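Local coordinates for protein serine acetyltransferase (Entamoeba histolytica, PDB 3Q1X) that probably transfers an acetyl group to the hydroxyl of L-serine, an early step of cysteine biosynthesis, and is crystallised here with L-serine bound, at residues D2-I5 / Y6-A9; Q11-E14 / M15-Q18; E156-H159 / S160-I164. All blocks are in the same frame, centred on the assembly; numbering follows the deposited sequence.

In the fold
From the N terminus, the chain starts with helix 2-18, which carries interactions 1 and 2 in series, their centres 13 Å apart. Interaction 1 lies against helices 59-79 and 82-113; interaction 2, one stage further along, keeps to helix 82-113 and adds the loop around Ile56 to Glu58. Neither closes a long loop, and none of the three contacts nests in or crosses another. Interaction 3 comes far later, about 30 Å from interaction 1 between centres, where helix 150-162 ends and the chain enters strand 165-166, the first of the left-handed beta-helix. Here the helical domain, the beta-helix and neighbouring subunits of the trimer meet.

Interaction 1 of 3, residues D2-I5 / Y6-A9; sequences DNYI and YSIA
The phenol ring of Tyr4 lies over the side chain of Ile8, one turn on in the N-terminal alpha-helix 2-18. Ile8 CG1 sits over one face of the ring, 4.2 Å from the Tyr4 ring centroid and 13° off the ring normal, a CH-pi contact displaced toward the rim. Further out, Ile8 CD1 follows the ring to its hydroxyl end, 4.1 Å from Tyr4 CZ. The trans chi1 of Tyr4 (-162°) swings the ring out beside the helix, where Ile8, reaching back, underlies one face.

The i to i+4 backbone bonds run through the whole piece: Tyr6 N to Asp2 O, Ser7 N to Asn3 O, Ile8 N to Tyr4 O and Ala9 N to Ile5 O, the last at 2.8 Å and nearly straight. At Tyr6, the helix brings CB within 3.6 Å of Asn3 O, while the ring turns its edge to that carbonyl.

On the buried side, Ile5 packs on Leu93 of helix 82-113 and on Leu65, Thr66 and Val69 of helix 59-79, and Ala9 touches Ala62. Tyr4 itself also touches Met90, Leu93 and Glu94 of helix 82-113.

Tyr4 O is gripped twice. Besides Ile8 N at 2.9 Å, it accepts from Ser7 OG, whose chi1 of 79° places the hydroxyl between its own backbone N and carbonyl carbon. Both donors come from the same face of the carbonyl plane, and the OG bond measures 2.8 Å from Ser7 OG to Tyr4 O.

Interaction 2 of 3, residues Q11-E14 / M15-Q18; sequences QLYE and MYLQ
Tyr13 and Tyr16 are carried by regular alpha-helical backbone, in which Met15 N, Tyr16 N and Leu17 N each bond at 2.9 Å to Gln11 O, Leu12 O and Tyr13 O respectively, before the Gln18 N to Glu14 O bond weakens at 3.2 Å.

Tyr13 is the hub of the side-chain packing. With CG opposite the backbone N (chi1 -179°), its ring stands out from the helix, and Leu17 of the next turn covers one face: Leu17 CG stands above the plane toward the rim, and Leu17 CD1 comes within 3.6 Å of Tyr13 CE2. Tyr16 approaches the same ring obliquely through CD2, 4.0 Å from Tyr13 CE1. The two ring planes are inclined by 29°, but with centroids 5.9 Å apart the rings are slid so far past each other that they barely overlap. Tyr16 also turns the edge of its ring to Tyr13 O. Tyr16 OH bonds to Asp48 OD1, and His24 meets the ring edge-to-face.

On another side of the helix, Met15 folds back on the preceding turn. Met15 SD rests 3.9 Å from Gln11 CG, and Lys100 and Arg101 of helix 82-113 pack on its side chain. A bend at chi2 keeps the Glu14 carboxylate beside its own turn, where Leu17 CD1 meets OE2 and the Gln18 side chain reaches back toward OE1; Glu14 OE1 lies 3.6 Å from Gln18 NE2, the carboxylate and amide planes 64° apart.

Such i to i+3 and i to i+4 packing is that of an alpha-helix, here the last turns of helix 2-18, with one flank on helix 82-113 in the helical domain of this hexapeptide-repeat transferase.

Interaction 3 of 3, residues E156-H159 / S160-I164; sequences ESVH and SYTSI
Thr162 and Val158 meet at the C-terminal end of helix 150-162, where an ST turn leads the chain toward the left-handed beta-helix. Among backbone bonds, Ser160 N to Glu156 O and Tyr161 N to Ser157 O keep the alpha-helical pattern. Ser163, with positive phi (63°), then leaves it, but its N still bonds weakly to His159 O.

Polar side chains also join other subunits. One water donates to both Glu156 OE1 and Ser160 OG, bridging one turn, while Glu156 OE2 forms a salt bridge with Arg152. Ser160 OG also bonds Tyr161 O, and His159 NE2 bonds His180 O, both of the second subunit; Ser163 OG bonds Ser163 OG of the second and third subunits, placing the helix end in the trimer core.

Two C-H...O contacts accompany the turn: His159 CA lies 3.3 Å from Ile164 O, and, strongly bent, Ser163 CA 3.1 Å from His159 O. Apolar cover comes from Val158, which packs on Ala132, Val135 and Phe35.

Val158 O takes two donors from one residue. Thr162 N lies 2.9 Å from Val158 O, nearly in line with the C=O though its N-H is bent (144°). With chi1 at 64°, Thr162 OG1 stands between backbone N and carbonyl carbon, 2.8 Å from Val158 O and above the carbonyl plane; that same OG1 accepts from Ile164 N at 3.2 Å.

Interaction 1 of 3, residues D2-I5 / Y6-A9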
loop_
_atom_site.group_PDB
_atom_site.type_symbol
_atom_site.label_atom_id
_atom_site.label_comp_id
_atom_site.label_asym_id
_atom_site.label_seq_id
_atom_site.Cartn_x
_atom_site.Cartn_y
_atom_site.Cartn_z
ATOM N N ASP A 2 0.219 32.850 -16.726
ATOM C CA ASP A 2 0.571 33.448 -15.433
ATOM C C ASP A 2 -0.482 34.433 -14.911
ATOM O O ASP A 2 -0.699 34.532 -13.700
ATOM C CB ASP A 2 1.949 34.113 -15.483
ATOM C CG ASP A 2 3.078 33.107 -15.682
ATOM O OD1 ASP A 2 3.333 32.277 -14.774
ATOM O OD2 ASP A 2 3.723 33.161 -16.746
ATOM N N ASN A 3 -1.140 35.146 -15.826
ATOM C CA ASN A 3 -2.193 36.089 -15.443
ATOM C C ASN A 3 -3.451 35.369 -14.968
ATOM O O ASN A 3 -4.108 35.824 -14.029
ATOM C CB ASN A 3 -2.495 37.071 -16.578
ATOM C CG ASN A 3 -1.308 37.977 -16.903
ATOM O OD1 ASN A 3 -0.446 38.213 -16.060
ATOM N ND2 ASN A 3 -1.264 38.488 -18.131
ATOM N N TYR A 4 -3.762 34.236 -15.604
ATOM C CA TYR A 4 -4.869 33.376 -15.172
ATOM C C TYR A 4 -4.558 32.740 -13.814
ATOM O O TYR A 4 -5.439 32.634 -12.970
ATOM C CB TYR A 4 -5.187 32.304 -16.232
ATOM C CG TYR A 4 -6.554 31.653 -16.081
ATOM C CD1 TYR A 4 -7.721 32.421 -16.091
ATOM C CD2 TYR A 4 -6.682 30.266 -15.940
ATOM C CE1 TYR A 4 -8.977 31.833 -15.954
ATOM C CE2 TYR A 4 -7.955 29.664 -15.809
ATOM C CZ TYR A 4 -9.088 30.461 -15.810
ATOM O OH TYR A 4 -10.341 29.906 -15.686
ATOM N N ILE A 5 -3.303 32.348 -13.608
ATOM C CA ILE A 5 -2.843 31.815 -12.316
ATOM C C ILE A 5 -3.043 32.850 -11.220
ATOM O O ILE A 5 -3.616 32.536 -10.177
ATOM C CB ILE A 5 -1.354 31.360 -12.349
ATOM C CG1 ILE A 5 -1.214 30.061 -13.145
ATOM C CG2 ILE A 5 -0.803 31.166 -10.931
ATOM C CD1 ILE A 5 0.212 29.713 -13.546
ATOM N N TYR A 6 -2.601 34.084 -11.472
ATOM C CA TYR A 6 -2.805 35.160 -10.504
ATOM C C TYR A 6 -4.282 35.309 -10.105
ATOM O O TYR A 6 -4.592 35.475 -8.918
ATOM C CB TYR A 6 -2.272 36.522 -10.987
ATOM C CG TYR A 6 -2.883 37.596 -10.120
ATOM C CD1 TYR A 6 -2.331 37.916 -8.877
ATOM C CD2 TYR A 6 -4.082 38.207 -10.479
ATOM C CE1 TYR A 6 -2.932 38.856 -8.049
ATOM C CE2 TYR A 6 -4.696 39.146 -9.645
ATOM C CZ TYR A 6 -4.112 39.467 -8.439
ATOM O OH TYR A 6 -4.719 40.394 -7.626
ATOM N N SER A 7 -5.179 35.266 -11.094
ATOM C CA SER A 7 -6.615 35.455 -10.847
ATOM C C SER A 7 -7.203 34.304 -10.050
ATOM O O SER A 7 -8.025 34.517 -9.159
ATOM C CB SER A 7 -7.395 35.636 -12.152
ATOM O OG SER A 7 -7.630 34.395 -12.814
ATOM N N ILE A 8 -6.774 33.087 -10.385
ATOM C CA ILE A 8 -7.243 31.895 -9.685
ATOM C C ILE A 8 -6.693 31.860 -8.254
ATOM O O ILE A 8 -7.428 31.550 -7.321
ATOM C CB ILE A 8 -6.934 30.584 -10.479
ATOM C CG1 ILE A 8 -7.707 30.549 -11.814
ATOM C CG2 ILE A 8 -7.227 29.329 -9.650
ATOM C CD1 ILE A 8 -9.234 30.607 -11.703
ATOM N N ALA A 9 -5.415 32.197 -8.077
ATOM C CA ALA A 9 -4.816 32.259 -6.738
ATOM C C ALA A 9 -5.463 33.334 -5.873
ATOM O O ALA A 9 -5.593 33.166 -4.661
ATOM C CB ALA A 9 -3.319 32.491 -6.823
#

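Interaction 2 of 3, residues Q11-E14 / M15-Q18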
loop_
_atom_site.group_PDB
_atom_site.type_symbol
_atom_site.label_atom_id
_atom_site.label_comp_id
_atom_site.label_asym_id
_atom_site.label_seq_id
_atom_site.Cartn_x
_atom_site.Cartn_y
_atom_site.Cartn_z
ATOM N N GLN A 11 -8.695 34.273 -6.118
ATOM C CA GLN A 11 -9.995 33.704 -5.735
ATOM C C GLN A 11 -9.858 32.674 -4.607
ATOM O O GLN A 11 -10.571 32.754 -3.607
ATOM C CB GLN A 11 -10.734 33.104 -6.943
ATOM C CG GLN A 11 -12.038 32.395 -6.559
ATOM C CD GLN A 11 -12.947 32.081 -7.736
ATOM O OE1 GLN A 11 -12.537 32.132 -8.898
ATOM N NE2 GLN A 11 -14.194 31.724 -7.432
ATOM N N LEU A 12 -8.932 31.733 -4.776
ATOM C CA LEU A 12 -8.626 30.725 -3.753
ATOM C C LEU A 12 -8.203 31.362 -2.422
ATOM O O LEU A 12 -8.582 30.888 -1.344
ATOM C CB LEU A 12 -7.543 29.766 -4.259
ATOM C CG LEU A 12 -7.914 28.753 -5.351
ATOM C CD1 LEU A 12 -6.663 28.050 -5.874
ATOM C CD2 LEU A 12 -8.939 27.726 -4.879
ATOM N N TYR A 13 -7.436 32.446 -2.498
ATOM C CA TYR A 13 -7.020 33.153 -1.288
ATOM C C TYR A 13 -8.196 33.792 -0.545
ATOM O O TYR A 13 -8.277 33.710 0.688
ATOM C CB TYR A 13 -5.941 34.194 -1.605
ATOM C CG TYR A 13 -5.449 34.934 -0.382
ATOM C CD1 TYR A 13 -4.654 34.295 0.570
ATOM C CD2 TYR A 13 -5.786 36.272 -0.173
ATOM C CE1 TYR A 13 -4.204 34.972 1.703
ATOM C CE2 TYR A 13 -5.341 36.957 0.952
ATOM C CZ TYR A 13 -4.550 36.301 1.883
ATOM O OH TYR A 13 -4.110 36.975 2.996
ATOM N N GLU A 14 -9.093 34.428 -1.300
ATOM C CA GLU A 14 -10.300 35.046 -0.749
ATOM C C GLU A 14 -11.228 34.004 -0.123
ATOM O O GLU A 14 -11.854 34.259 0.912
ATOM C CB GLU A 14 -11.036 35.844 -1.831
ATOM C CG GLU A 14 -10.398 37.197 -2.162
ATOM C CD GLU A 14 -10.420 38.173 -0.989
ATOM O OE1 GLU A 14 -11.516 38.455 -0.455
ATOM O OE2 GLU A 14 -9.336 38.663 -0.600
ATOM N N MET A 15 -11.310 32.835 -0.756
ATOM C CA MET A 15 -12.065 31.710 -0.206
ATOM C C MET A 15 -11.448 31.253 1.111
ATOM O O MET A 15 -12.163 31.036 2.089
ATOM C CB MET A 15 -12.114 30.553 -1.202
ATOM C CG MET A 15 -13.019 30.822 -2.394
ATOM S SD MET A 15 -12.627 29.743 -3.772
ATOM C CE MET A 15 -13.656 28.338 -3.403
ATOM N N TYR A 16 -10.121 31.128 1.130
ATOM C CA TYR A 16 -9.378 30.791 2.347
ATOM C C TYR A 16 -9.711 31.766 3.484
ATOM O O TYR A 16 -10.029 31.340 4.592
ATOM C CB TYR A 16 -7.874 30.743 2.048
ATOM C CG TYR A 16 -6.953 30.897 3.248
ATOM C CD1 TYR A 16 -6.617 29.804 4.051
ATOM C CD2 TYR A 16 -6.392 32.139 3.558
ATOM C CE1 TYR A 16 -5.760 29.953 5.151
ATOM C CE2 TYR A 16 -5.537 32.299 4.649
ATOM C CZ TYR A 16 -5.224 31.205 5.441
ATOM O OH TYR A 16 -4.375 31.370 6.516
ATOM N N LEU A 17 -9.679 33.067 3.194
ATOM C CA LEU A 17 -10.022 34.097 4.179
ATOM C C LEU A 17 -11.446 33.977 4.744
ATOM O O LEU A 17 -11.699 34.340 5.903
ATOM C CB LEU A 17 -9.813 35.492 3.586
ATOM C CG LEU A 17 -8.390 36.029 3.442
ATOM C CD1 LEU A 17 -8.453 37.387 2.767
ATOM C CD2 LEU A 17 -7.669 36.123 4.791
ATOM N N GLN A 18 -12.357 33.444 3.934
ATOM C CA GLN A 18 -13.776 33.368 4.279
ATOM C C GLN A 18 -14.182 31.988 4.798
ATOM O O GLN A 18 -15.324 31.791 5.215
ATOM C CB GLN A 18 -14.640 33.759 3.073
ATOM C CG GLN A 18 -14.485 35.218 2.639
ATOM C CD GLN A 18 -14.998 35.470 1.231
ATOM O OE1 GLN A 18 -16.030 34.929 0.827
ATOM N NE2 GLN A 18 -14.280 36.297 0.473
#

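Interaction 3 of 3, residues E156-H159 / S160-I164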
loop_
_atom_site.group_PDB
_atom_site.type_symbol
_atom_site.label_atom_id
_atom_site.label_comp_id
_atom_site.label_asym_id
_atom_site.label_seq_id
_atom_site.Cartn_x
_atom_site.Cartn_y
_atom_site.Cartn_z
ATOM N N GLU A 156 -1.714 6.684 -9.998
ATOM C CA GLU A 156 -0.838 5.597 -9.550
ATOM C C GLU A 156 0.106 6.022 -8.408
ATOM O O GLU A 156 0.504 5.191 -7.570
ATOM C CB GLU A 156 -0.060 4.988 -10.719
ATOM C CG GLU A 156 -0.908 4.104 -11.649
ATOM C CD GLU A 156 -1.687 3.013 -10.938
ATOM O OE1 GLU A 156 -1.225 2.490 -9.901
ATOM O OE2 GLU A 156 -2.773 2.671 -11.439
ATOM N N SER A 157 0.449 7.309 -8.358
ATOM C CA SER A 157 1.121 7.866 -7.176
ATOM C C SER A 157 0.230 7.761 -5.933
ATOM O O SER A 157 0.670 7.318 -4.872
ATOM C CB SER A 157 1.558 9.311 -7.400
ATOM O OG SER A 157 2.604 9.392 -8.348
ATOM N N VAL A 158 -1.032 8.161 -6.083
ATOM C CA VAL A 158 -2.039 7.980 -5.033
ATOM C C VAL A 158 -2.169 6.494 -4.647
ATOM O O VAL A 158 -2.143 6.147 -3.460
ATOM C CB VAL A 158 -3.403 8.542 -5.481
ATOM C CG1 VAL A 158 -4.494 8.109 -4.526
ATOM C CG2 VAL A 158 -3.351 10.073 -5.621
ATOM N N HIS A 159 -2.237 5.629 -5.659
ATOM C CA HIS A 159 -2.308 4.190 -5.492
ATOM C C HIS A 159 -1.173 3.656 -4.596
ATOM O O HIS A 159 -1.417 2.901 -3.655
ATOM C CB HIS A 159 -2.291 3.571 -6.898
ATOM C CG HIS A 159 -2.778 2.157 -6.983
ATOM N ND1 HIS A 159 -3.519 1.541 -5.997
ATOM C CD2 HIS A 159 -2.662 1.255 -7.984
ATOM C CE1 HIS A 159 -3.805 0.308 -6.375
ATOM N NE2 HIS A 159 -3.299 0.108 -7.578
ATOM N N SER A 160 0.062 4.086 -4.860
ATOM C CA SER A 160 1.228 3.638 -4.075
ATOM C C SER A 160 1.214 4.176 -2.644
ATOM O O SER A 160 1.578 3.478 -1.694
ATOM C CB SER A 160 2.534 4.056 -4.763
ATOM O OG SER A 160 2.677 3.443 -6.036
ATOM N N TYR A 161 0.782 5.427 -2.507
ATOM C CA TYR A 161 0.793 6.105 -1.205
ATOM C C TYR A 161 -0.297 5.635 -0.218
ATOM O O TYR A 161 -0.048 5.581 0.990
ATOM C CB TYR A 161 0.755 7.630 -1.418
ATOM C CG TYR A 161 1.000 8.418 -0.156
ATOM C CD1 TYR A 161 2.257 8.409 0.457
ATOM C CD2 TYR A 161 -0.019 9.155 0.438
ATOM C CE1 TYR A 161 2.494 9.120 1.627
ATOM C CE2 TYR A 161 0.206 9.879 1.616
ATOM C CZ TYR A 161 1.466 9.862 2.193
ATOM O OH TYR A 161 1.688 10.560 3.363
ATOM N N THR A 162 -1.476 5.288 -0.731
ATOM C CA THR A 162 -2.668 5.037 0.095
ATOM C C THR A 162 -3.306 3.672 -0.179
ATOM O O THR A 162 -4.207 3.254 0.552
ATOM C CB THR A 162 -3.755 6.083 -0.216
ATOM O OG1 THR A 162 -4.164 5.932 -1.577
ATOM C CG2 THR A 162 -3.231 7.506 0.006
ATOM N N SER A 163 -2.865 3.010 -1.246
ATOM C CA SER A 163 -3.447 1.725 -1.698
ATOM C C SER A 163 -4.910 1.858 -2.128
ATOM O O SER A 163 -5.634 0.854 -2.201
ATOM C CB SER A 163 -3.290 0.616 -0.637
ATOM O OG SER A 163 -1.980 0.578 -0.109
ATOM N N ILE A 164 -5.328 3.097 -2.385
ATOM C CA ILE A 164 -6.634 3.438 -2.951
ATOM C C ILE A 164 -6.459 3.647 -4.460
ATOM O O ILE A 164 -5.576 4.397 -4.893
ATOM C CB ILE A 164 -7.230 4.704 -2.294
ATOM C CG1 ILE A 164 -7.380 4.523 -0.778
ATOM C CG2 ILE A 164 -8.580 5.089 -2.944
ATOM C CD1 ILE A 164 -7.733 5.801 -0.049
HETATM O O HOH W 1 0.949 2.175 -8.117
#